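Local structure of Sca-family protein (Rickettsia rickettsii, 4LQ8) at residues D79-Q84 with E126-A131; K130-P135 with K139-I144; T183-D188 with C194-T199. The protein probably takes part in cell adhesion during rickettsial infection as surface cell antigen 4, of which this chain is the N-terminal head portion. All coordinates share one frame; numbering follows the deposited sequence.

Interaction 1: residues D79-Q84 with E126-A131; sequences DNLIEQ and EFIDKA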
loop_
_atom_site.group_PDB
_atom_site.type_symbol
_atom_site.label_atom_id
_atom_site.label_comp_id
_atom_site.label_asym_id
_atom_site.label_seq_id
_atom_site.Cartn_x
_atom_site.Cartn_y
_atom_site.Cartn_z
ATOM N N ASP A 79 4.858 -8.411 11.457
ATOM C CA ASP A 79 5.070 -9.636 12.244
ATOM C C ASP A 79 5.937 -10.660 11.517
ATOM O O ASP A 79 6.860 -11.207 12.125
ATOM C CB ASP A 79 3.747 -10.263 12.693
ATOM C CG ASP A 79 2.930 -9.420 13.653
ATOM O OD1 ASP A 79 3.498 -8.456 14.242
ATOM O OD2 ASP A 79 1.724 -9.724 13.825
ATOM N N ASN A 80 5.667 -10.904 10.224
ATOM C CA ASN A 80 6.502 -11.808 9.439
ATOM C C ASN A 80 7.904 -11.235 9.283
ATOM O O ASN A 80 8.857 -11.988 9.385
ATOM C CB ASN A 80 5.892 -12.131 8.097
ATOM C CG ASN A 80 4.684 -12.990 8.243
ATOM O OD1 ASN A 80 4.780 -14.162 8.564
ATOM N ND2 ASN A 80 3.527 -12.424 7.989
ATOM N N LEU A 81 8.021 -9.908 9.096
ATOM C CA LEU A 81 9.319 -9.224 8.976
ATOM C C LEU A 81 10.153 -9.374 10.262
ATOM O O LEU A 81 11.326 -9.718 10.184
ATOM C CB LEU A 81 9.105 -7.743 8.621
ATOM C CG LEU A 81 10.322 -6.811 8.608
ATOM C CD1 LEU A 81 11.427 -7.317 7.669
ATOM C CD2 LEU A 81 9.883 -5.404 8.183
ATOM N N ILE A 82 9.545 -9.128 11.425
ATOM C CA ILE A 82 10.226 -9.282 12.719
ATOM C C ILE A 82 10.704 -10.724 12.927
ATOM O O ILE A 82 11.844 -10.919 13.356
ATOM C CB ILE A 82 9.338 -8.749 13.884
ATOM C CG1 ILE A 82 9.210 -7.188 13.816
ATOM C CG2 ILE A 82 9.825 -9.235 15.263
ATOM C CD1 ILE A 82 10.488 -6.415 13.920
ATOM N N GLU A 83 9.857 -11.723 12.578
ATOM C CA GLU A 83 10.205 -13.140 12.668
ATOM C C GLU A 83 11.461 -13.417 11.842
ATOM O O GLU A 83 12.364 -14.087 12.338
ATOM C CB GLU A 83 9.052 -14.028 12.183
ATOM C CG GLU A 83 8.029 -14.294 13.269
ATOM C CD GLU A 83 8.598 -14.988 14.489
ATOM O OE1 GLU A 83 9.320 -15.996 14.310
ATOM O OE2 GLU A 83 8.416 -14.457 15.608
ATOM N N GLN A 84 11.531 -12.850 10.606
ATOM C CA GLN A 84 12.684 -13.006 9.727
ATOM C C GLN A 84 13.926 -12.350 10.339
ATOM O O GLN A 84 14.987 -12.963 10.311
ATOM C CB GLN A 84 12.407 -12.490 8.298
ATOM C CG GLN A 84 13.570 -12.772 7.323
ATOM C CD GLN A 84 13.803 -14.242 7.081
ATOM O OE1 GLN A 84 12.928 -14.951 6.591
ATOM N NE2 GLN A 84 14.982 -14.735 7.420
ATOM N N GLU A 126 19.457 -1.596 8.377
ATOM C CA GLU A 126 20.229 -2.703 7.798
ATOM C C GLU A 126 19.618 -4.070 8.135
ATOM O O GLU A 126 19.585 -4.939 7.268
ATOM C CB GLU A 126 21.722 -2.638 8.175
ATOM C CG GLU A 126 22.035 -2.840 9.657
ATOM C CD GLU A 126 23.511 -2.958 9.996
ATOM O OE1 GLU A 126 23.909 -4.006 10.555
ATOM O OE2 GLU A 126 24.267 -1.999 9.711
ATOM N N PHE A 127 19.089 -4.240 9.362
ATOM C CA PHE A 127 18.422 -5.484 9.782
ATOM C C PHE A 127 17.137 -5.670 8.982
ATOM O O PHE A 127 16.871 -6.775 8.495
ATOM C CB PHE A 127 18.128 -5.480 11.292
ATOM C CG PHE A 127 19.376 -5.507 12.145
ATOM C CD1 PHE A 127 20.031 -6.707 12.414
ATOM C CD2 PHE A 127 19.896 -4.335 12.681
ATOM C CE1 PHE A 127 21.204 -6.727 13.186
ATOM C CE2 PHE A 127 21.054 -4.358 13.462
ATOM C CZ PHE A 127 21.702 -5.554 13.708
ATOM N N ILE A 128 16.372 -4.570 8.796
ATOM C CA ILE A 128 15.103 -4.578 8.060
ATOM C C ILE A 128 15.390 -4.944 6.605
ATOM O O ILE A 128 14.771 -5.874 6.074
ATOM C CB ILE A 128 14.346 -3.214 8.221
ATOM C CG1 ILE A 128 13.770 -3.039 9.648
ATOM C CG2 ILE A 128 13.244 -3.037 7.161
ATOM C CD1 ILE A 128 13.461 -1.535 10.050
ATOM N N ASP A 129 16.366 -4.233 5.981
ATOM C CA ASP A 129 16.773 -4.432 4.583
ATOM C C ASP A 129 17.273 -5.819 4.297
ATOM O O ASP A 129 16.921 -6.361 3.255
ATOM C CB ASP A 129 17.805 -3.382 4.131
ATOM C CG ASP A 129 17.224 -1.990 3.957
ATOM O OD1 ASP A 129 15.974 -1.852 4.000
ATOM O OD2 ASP A 129 18.012 -1.038 3.813
ATOM N N LYS A 130 18.091 -6.399 5.198
ATOM C CA LYS A 130 18.602 -7.765 5.009
ATOM C C LYS A 130 17.484 -8.819 5.117
ATOM O O LYS A 130 17.548 -9.843 4.434
ATOM C CB LYS A 130 19.753 -8.083 5.978
ATOM C CG LYS A 130 21.083 -7.477 5.552
ATOM C CD LYS A 130 22.164 -7.716 6.611
ATOM C CE LYS A 130 23.504 -7.136 6.222
ATOM N NZ LYS A 130 24.571 -7.518 7.183
ATOM N N ALA A 131 16.480 -8.585 5.982
ATOM C CA ALA A 131 15.363 -9.521 6.129
ATOM C C ALA A 131 14.452 -9.450 4.896
ATOM O O ALA A 131 14.039 -10.495 4.394
ATOM C CB ALA A 131 14.572 -9.215 7.392
#
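A131 and L81 meet where segment 79-84 of helix 64-90 passes segment 126-131 of helix 125-132 almost at right angles; the axes of the two short segments make an angle of 99° and come within 9.4 Å of each other. A131 directs its methyl group at the other helix, where its CB lies 3.7 Å from CD1 of L81. Q84, one turn after L81 on helix 64-90, meets the same methyl with its CG, also 3.7 Å from A131 CB. Alanine suits this place because its single side-chain carbon lets the backbones come close: CA of Q84 and CA of A131 are 5.7 Å apart. The side chain of L81 leaves its helix alongside the interface, and with CG opposite the backbone N (chi1 173°) its fork is carried over to the other helix. CD1 takes A131, while CD2 faces CG2 of I128 at 4.2 Å. Q84 offers only its methylenes to the alanine. Its chain bends at CB-CG, and NE2 turns to a hydrogen bond with D88 on its own helix, so a long polar residue can serve as apolar filling here. L137 of helix 135-155 and F119 of helix 116-120 also pack on L81, making the crossing part of a helical core. Methyl and methylene groups do the touching, so the two segments are held by shape and the exclusion of water.

Interaction 2: residues K130-P135 with K139-I144; sequences KALEKP and KKLESI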
loop_
_atom_site.group_PDB
_atom_site.type_symbol
_atom_site.label_atom_id
_atom_site.label_comp_id
_atom_site.label_asym_id
_atom_site.label_seq_id
_atom_site.Cartn_x
_atom_site.Cartn_y
_atom_site.Cartn_z
ATOM N N LYS A 130 18.091 -6.399 5.198
ATOM C CA LYS A 130 18.602 -7.765 5.009
ATOM C C LYS A 130 17.484 -8.819 5.117
ATOM O O LYS A 130 17.548 -9.843 4.434
ATOM C CB LYS A 130 19.753 -8.083 5.978
ATOM C CG LYS A 130 21.083 -7.477 5.552
ATOM C CD LYS A 130 22.164 -7.716 6.611
ATOM C CE LYS A 130 23.504 -7.136 6.222
ATOM N NZ LYS A 130 24.571 -7.518 7.183
ATOM N N ALA A 131 16.480 -8.585 5.982
ATOM C CA ALA A 131 15.363 -9.521 6.129
ATOM C C ALA A 131 14.452 -9.450 4.896
ATOM O O ALA A 131 14.039 -10.495 4.394
ATOM C CB ALA A 131 14.572 -9.215 7.392
ATOM N N LEU A 132 14.197 -8.231 4.382
ATOM C CA LEU A 132 13.340 -7.962 3.216
ATOM C C LEU A 132 13.837 -8.569 1.896
ATOM O O LEU A 132 13.035 -8.770 0.989
ATOM C CB LEU A 132 13.081 -6.449 3.041
ATOM C CG LEU A 132 12.064 -5.801 3.996
ATOM C CD1 LEU A 132 12.027 -4.296 3.801
ATOM C CD2 LEU A 132 10.660 -6.414 3.860
ATOM N N GLU A 133 15.134 -8.879 1.793
ATOM C CA GLU A 133 15.704 -9.507 0.603
ATOM C C GLU A 133 15.624 -11.043 0.663
ATOM O O GLU A 133 16.071 -11.703 -0.269
ATOM C CB GLU A 133 17.145 -8.999 0.334
ATOM C CG GLU A 133 18.170 -9.480 1.348
ATOM C CD GLU A 133 19.535 -8.818 1.344
ATOM O OE1 GLU A 133 19.629 -7.626 0.967
ATOM O OE2 GLU A 133 20.505 -9.480 1.781
ATOM N N LYS A 134 15.053 -11.621 1.741
ATOM C CA LYS A 134 14.933 -13.073 1.842
ATOM C C LYS A 134 13.699 -13.541 1.059
ATOM O O LYS A 134 12.582 -13.089 1.356
ATOM C CB LYS A 134 14.889 -13.581 3.305
ATOM C CG LYS A 134 16.054 -13.143 4.205
ATOM C CD LYS A 134 17.324 -13.957 3.977
ATOM C CE LYS A 134 18.399 -13.739 5.030
ATOM N NZ LYS A 134 18.583 -12.297 5.386
ATOM N N PRO A 135 13.895 -14.425 0.041
ATOM C CA PRO A 135 12.735 -14.960 -0.710
ATOM C C PRO A 135 11.732 -15.701 0.182
ATOM O O PRO A 135 10.538 -15.639 -0.101
ATOM C CB PRO A 135 13.365 -15.911 -1.746
ATOM C CG PRO A 135 14.830 -15.590 -1.753
ATOM C CD PRO A 135 15.164 -15.053 -0.397
ATOM N N LYS A 139 7.748 -14.737 0.096
ATOM C CA LYS A 139 6.735 -15.769 -0.136
ATOM C C LYS A 139 5.600 -15.632 0.915
ATOM O O LYS A 139 4.424 -15.636 0.537
ATOM C CB LYS A 139 7.395 -17.159 -0.073
ATOM C CG LYS A 139 6.436 -18.338 -0.164
ATOM C CD LYS A 139 7.058 -19.657 0.328
ATOM C CE LYS A 139 6.419 -20.177 1.608
ATOM N NZ LYS A 139 7.041 -19.604 2.841
ATOM N N LYS A 140 5.974 -15.461 2.220
ATOM C CA LYS A 140 5.025 -15.306 3.318
ATOM C C LYS A 140 4.209 -14.020 3.141
ATOM O O LYS A 140 2.978 -14.049 3.227
ATOM C CB LYS A 140 5.740 -15.273 4.681
ATOM C CG LYS A 140 6.435 -16.574 5.035
ATOM C CD LYS A 140 7.036 -16.513 6.430
ATOM C CE LYS A 140 7.602 -17.866 6.826
ATOM N NZ LYS A 140 8.933 -18.104 6.240
ATOM N N LEU A 141 4.889 -12.907 2.858
ATOM C CA LEU A 141 4.212 -11.616 2.665
ATOM C C LEU A 141 3.192 -11.706 1.540
ATOM O O LEU A 141 2.050 -11.295 1.717
ATOM C CB LEU A 141 5.224 -10.486 2.402
ATOM C CG LEU A 141 6.180 -10.180 3.562
ATOM C CD1 LEU A 141 7.178 -9.136 3.163
ATOM C CD2 LEU A 141 5.416 -9.722 4.807
ATOM N N GLU A 142 3.587 -12.329 0.422
ATOM C CA GLU A 142 2.707 -12.497 -0.728
ATOM C C GLU A 142 1.408 -13.248 -0.402
ATOM O O GLU A 142 0.333 -12.776 -0.794
ATOM C CB GLU A 142 3.446 -13.148 -1.901
ATOM C CG GLU A 142 4.498 -12.220 -2.504
ATOM C CD GLU A 142 5.271 -12.786 -3.680
ATOM O OE1 GLU A 142 4.816 -13.801 -4.251
ATOM O OE2 GLU A 142 6.310 -12.199 -4.059
ATOM N N SER A 143 1.490 -14.403 0.297
ATOM C CA SER A 143 0.282 -15.162 0.587
ATOM C C SER A 143 -0.619 -14.431 1.579
ATOM O O SER A 143 -1.823 -14.477 1.408
ATOM C CB SER A 143 0.593 -16.586 1.053
ATOM O OG SER A 143 1.013 -16.585 2.403
ATOM N N ILE A 144 -0.050 -13.713 2.566
ATOM C CA ILE A 144 -0.901 -12.980 3.506
ATOM C C ILE A 144 -1.491 -11.733 2.854
ATOM O O ILE A 144 -2.578 -11.319 3.247
ATOM C CB ILE A 144 -0.260 -12.705 4.897
ATOM C CG1 ILE A 144 0.969 -11.774 4.844
ATOM C CG2 ILE A 144 0.077 -14.057 5.543
ATOM C CD1 ILE A 144 0.731 -10.303 5.147
#
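The flat carbonyl group of P135 receives the backbone N-H of K139 in a fairly straight bond, K139 N lying 2.9 Å from P135 O. The donor is tilted 22° from the carbonyl plane. CB of K139 comes alongside the same oxygen, 3.5 Å from P135 O. A second carbonyl, that of K130, is met quite differently. NZ of K134 sits 2.8 Å from K130 O but above the carbonyl plane, 56° out of it, and therefore does not use a lone pair in the usual direction.

The two bonds lie on either side of the break between helices 125-132 and 135-155: the lysine bond closes the end of the first, and the i to i+4 bond from K139 to P135 belongs to the first turn of the second. Proline fits well there: its ring imposes a helical phi, and an early helix position needs no N-H donor. K134, in the N-cap position just before it, has an extended backbone that breaks the helical path, while its long side chain folds back to the last turn of the preceding helix. There NZ also forms a salt bridge with D88 of helix 64-90.

Beyond CB the chain of K139 leads away, as suits an exposed lysine. On the buried side, CD2 of L132 and CD1 of L141 only brush, at 4.5 Å; P281 and L328 from loops also pack on L132. The chemistry is thus mainly polar and local. A lysine ammonium beside a carbonyl near the C-terminal end of a helix probably suits the partial negative charge there, and the backbone bond starts the next helix, while the leucines add a light apolar touch.

Interaction 3: residues T183-D188 with C194-T199; sequences TVVKND and CTLNET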
loop_
_atom_site.group_PDB
_atom_site.type_symbol
_atom_site.label_atom_id
_atom_site.label_comp_id
_atom_site.label_asym_id
_atom_site.label_seq_id
_atom_site.Cartn_x
_atom_site.Cartn_y
_atom_site.Cartn_z
ATOM N N THR A 183 -13.107 10.144 -11.356
ATOM C CA THR A 183 -14.270 9.674 -10.604
ATOM C C THR A 183 -14.602 10.661 -9.495
ATOM O O THR A 183 -13.726 11.042 -8.718
ATOM C CB THR A 183 -14.145 8.200 -10.139
ATOM O OG1 THR A 183 -15.420 7.746 -9.687
ATOM C CG2 THR A 183 -13.087 7.983 -9.051
ATOM N N VAL A 184 -15.859 11.108 -9.460
ATOM C CA VAL A 184 -16.345 12.041 -8.440
ATOM C C VAL A 184 -16.819 11.176 -7.258
ATOM O O VAL A 184 -17.756 10.380 -7.386
ATOM C CB VAL A 184 -17.444 13.008 -8.974
ATOM C CG1 VAL A 184 -17.843 14.017 -7.901
ATOM C CG2 VAL A 184 -16.975 13.736 -10.243
ATOM N N VAL A 185 -16.113 11.278 -6.141
ATOM C CA VAL A 185 -16.433 10.510 -4.938
ATOM C C VAL A 185 -17.456 11.324 -4.134
ATOM O O VAL A 185 -17.143 12.409 -3.667
ATOM C CB VAL A 185 -15.157 10.139 -4.149
ATOM C CG1 VAL A 185 -15.514 9.474 -2.825
ATOM C CG2 VAL A 185 -14.236 9.234 -4.977
ATOM N N LYS A 186 -18.688 10.821 -4.029
ATOM C CA LYS A 186 -19.776 11.527 -3.360
ATOM C C LYS A 186 -20.263 10.829 -2.093
ATOM O O LYS A 186 -20.370 9.605 -2.083
ATOM C CB LYS A 186 -20.947 11.735 -4.337
ATOM C CG LYS A 186 -20.672 12.769 -5.412
ATOM C CD LYS A 186 -21.874 12.985 -6.319
ATOM C CE LYS A 186 -21.608 14.078 -7.328
ATOM N NZ LYS A 186 -22.808 14.393 -8.144
ATOM N N ASN A 187 -20.596 11.609 -1.041
ATOM C CA ASN A 187 -21.150 11.049 0.201
ATOM C C ASN A 187 -22.640 10.697 0.074
ATOM O O ASN A 187 -23.245 10.920 -0.979
ATOM C CB ASN A 187 -20.870 11.937 1.424
ATOM C CG ASN A 187 -21.548 13.290 1.490
ATOM O OD1 ASN A 187 -22.571 13.556 0.859
ATOM N ND2 ASN A 187 -21.003 14.172 2.310
ATOM N N ASP A 188 -23.230 10.165 1.160
ATOM C CA ASP A 188 -24.641 9.744 1.254
ATOM C C ASP A 188 -25.633 10.836 0.839
ATOM O O ASP A 188 -26.644 10.528 0.198
ATOM C CB ASP A 188 -24.953 9.200 2.659
ATOM C CG ASP A 188 -24.147 7.964 3.077
ATOM O OD1 ASP A 188 -23.008 7.779 2.558
ATOM O OD2 ASP A 188 -24.640 7.195 3.935
ATOM N N CYS A 194 -14.305 14.452 -2.947
ATOM C CA CYS A 194 -13.165 14.730 -3.830
ATOM C C CYS A 194 -13.456 14.124 -5.201
ATOM O O CYS A 194 -14.391 13.333 -5.345
ATOM C CB CYS A 194 -11.886 14.132 -3.247
ATOM S SG CYS A 194 -11.803 12.332 -3.403
ATOM N N THR A 195 -12.624 14.455 -6.192
ATOM C CA THR A 195 -12.646 13.844 -7.506
ATOM C C THR A 195 -11.258 13.239 -7.677
ATOM O O THR A 195 -10.267 13.894 -7.356
ATOM C CB THR A 195 -13.065 14.814 -8.627
ATOM O OG1 THR A 195 -14.327 15.384 -8.286
ATOM C CG2 THR A 195 -13.192 14.112 -9.989
ATOM N N LEU A 196 -11.186 11.962 -8.086
ATOM C CA LEU A 196 -9.892 11.301 -8.249
ATOM C C LEU A 196 -9.496 11.336 -9.714
ATOM O O LEU A 196 -10.325 11.054 -10.576
ATOM C CB LEU A 196 -9.931 9.844 -7.741
ATOM C CG LEU A 196 -10.267 9.650 -6.243
ATOM C CD1 LEU A 196 -10.589 8.205 -5.966
ATOM C CD2 LEU A 196 -9.113 10.120 -5.358
ATOM N N ASN A 197 -8.254 11.752 -9.993
ATOM C CA ASN A 197 -7.715 11.804 -11.346
ATOM C C ASN A 197 -6.785 10.615 -11.577
ATOM O O ASN A 197 -5.852 10.424 -10.820
ATOM C CB ASN A 197 -6.945 13.114 -11.584
ATOM C CG ASN A 197 -6.486 13.276 -13.009
ATOM O OD1 ASN A 197 -7.297 13.442 -13.936
ATOM N ND2 ASN A 197 -5.179 13.130 -13.225
ATOM N N GLU A 198 -7.042 9.835 -12.619
ATOM C CA GLU A 198 -6.209 8.699 -13.001
ATOM C C GLU A 198 -5.517 9.059 -14.331
ATOM O O GLU A 198 -6.196 9.259 -15.340
ATOM C CB GLU A 198 -7.072 7.438 -13.165
ATOM C CG GLU A 198 -6.290 6.185 -13.514
ATOM C CD GLU A 198 -7.120 5.157 -14.255
ATOM O OE1 GLU A 198 -7.520 5.446 -15.405
ATOM O OE2 GLU A 198 -7.384 4.074 -13.692
ATOM N N THR A 199 -4.173 9.113 -14.322
ATOM C CA THR A 199 -3.374 9.388 -15.515
ATOM C C THR A 199 -2.752 8.083 -15.953
ATOM O O THR A 199 -2.034 7.463 -15.168
ATOM C CB THR A 199 -2.277 10.450 -15.234
ATOM O OG1 THR A 199 -2.896 11.612 -14.689
ATOM C CG2 THR A 199 -1.483 10.839 -16.508
#
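A beta hairpin formed by strands 180-186 and 192-201, within a six-stranded antiparallel sheet, contains this contact. T183 and L196 make a hydrogen-bonded pair with a bond each way: T183 N to L196 O at 3.0 Å, in the carbonyl plane, and L196 N to T183 O at 2.8 Å, with 163° at the hydrogen. The carbonyl oxygen of T183 also receives a CA-H...O contact, with T195 CA 3.2 Å away. Toward the loop, V185 N reaches C194 O at 2.8 Å, and V185 is bonded through its backbone to L193 as well.

The side chains of T183, V185, C194 and L196 share one face. T183 and L196 run side by side, CG2 of the threonine 3.9 Å from CB of the leucine. With chi1 at -167°, T183 places OG1 opposite its own N. V185 slants across L196, its CG2 3.9 Å from L196 CD1, and its CB faces SG of C194. M237, L239 and M241 of strand 236-245, which belongs to the mixed sheet, press on this face, so V185, L196 and a compact C194 suit it, while T183 fits because its hydroxyl bonds to the carbonyl of Q170 and its methyl faces the leucine.

V184 and T195, a non-hydrogen-bonded pair, occupy the exposed face. Here V184 CG2 packs 3.7 Å from T195 OG1, a hydroxyl whose hydrogen bond goes to E192. Beta-branched residues such as these fit the extended backbone, and threonine tolerates solvent. The contact therefore divides its work: backbone hydrogen bonds fix the strand register, while the apolar face joins the hairpin to the neighbouring sheet and the other face keeps a polar group at the surface.

Interactions 1 and 2 are neighbours in the helical part of the head portion, with centres about 9 Å apart. They share K130 and A131 on helix 125-132, so this short helix is crossed by helix 64-90 and then leads through a short break at E133 and K134 into helix 135-155. The two contacts also touch, for example through L81 and L132, and D88 binds both Q84 and K134. Interaction 3 comes later in the chain; its centre is about 37 Å from that of interaction 1 and about 34 Å from that of interaction 2, and it touches neither. These contacts thus sample two parts of the head portion, a helical cluster and a beta hairpin, on opposite sides of its centre.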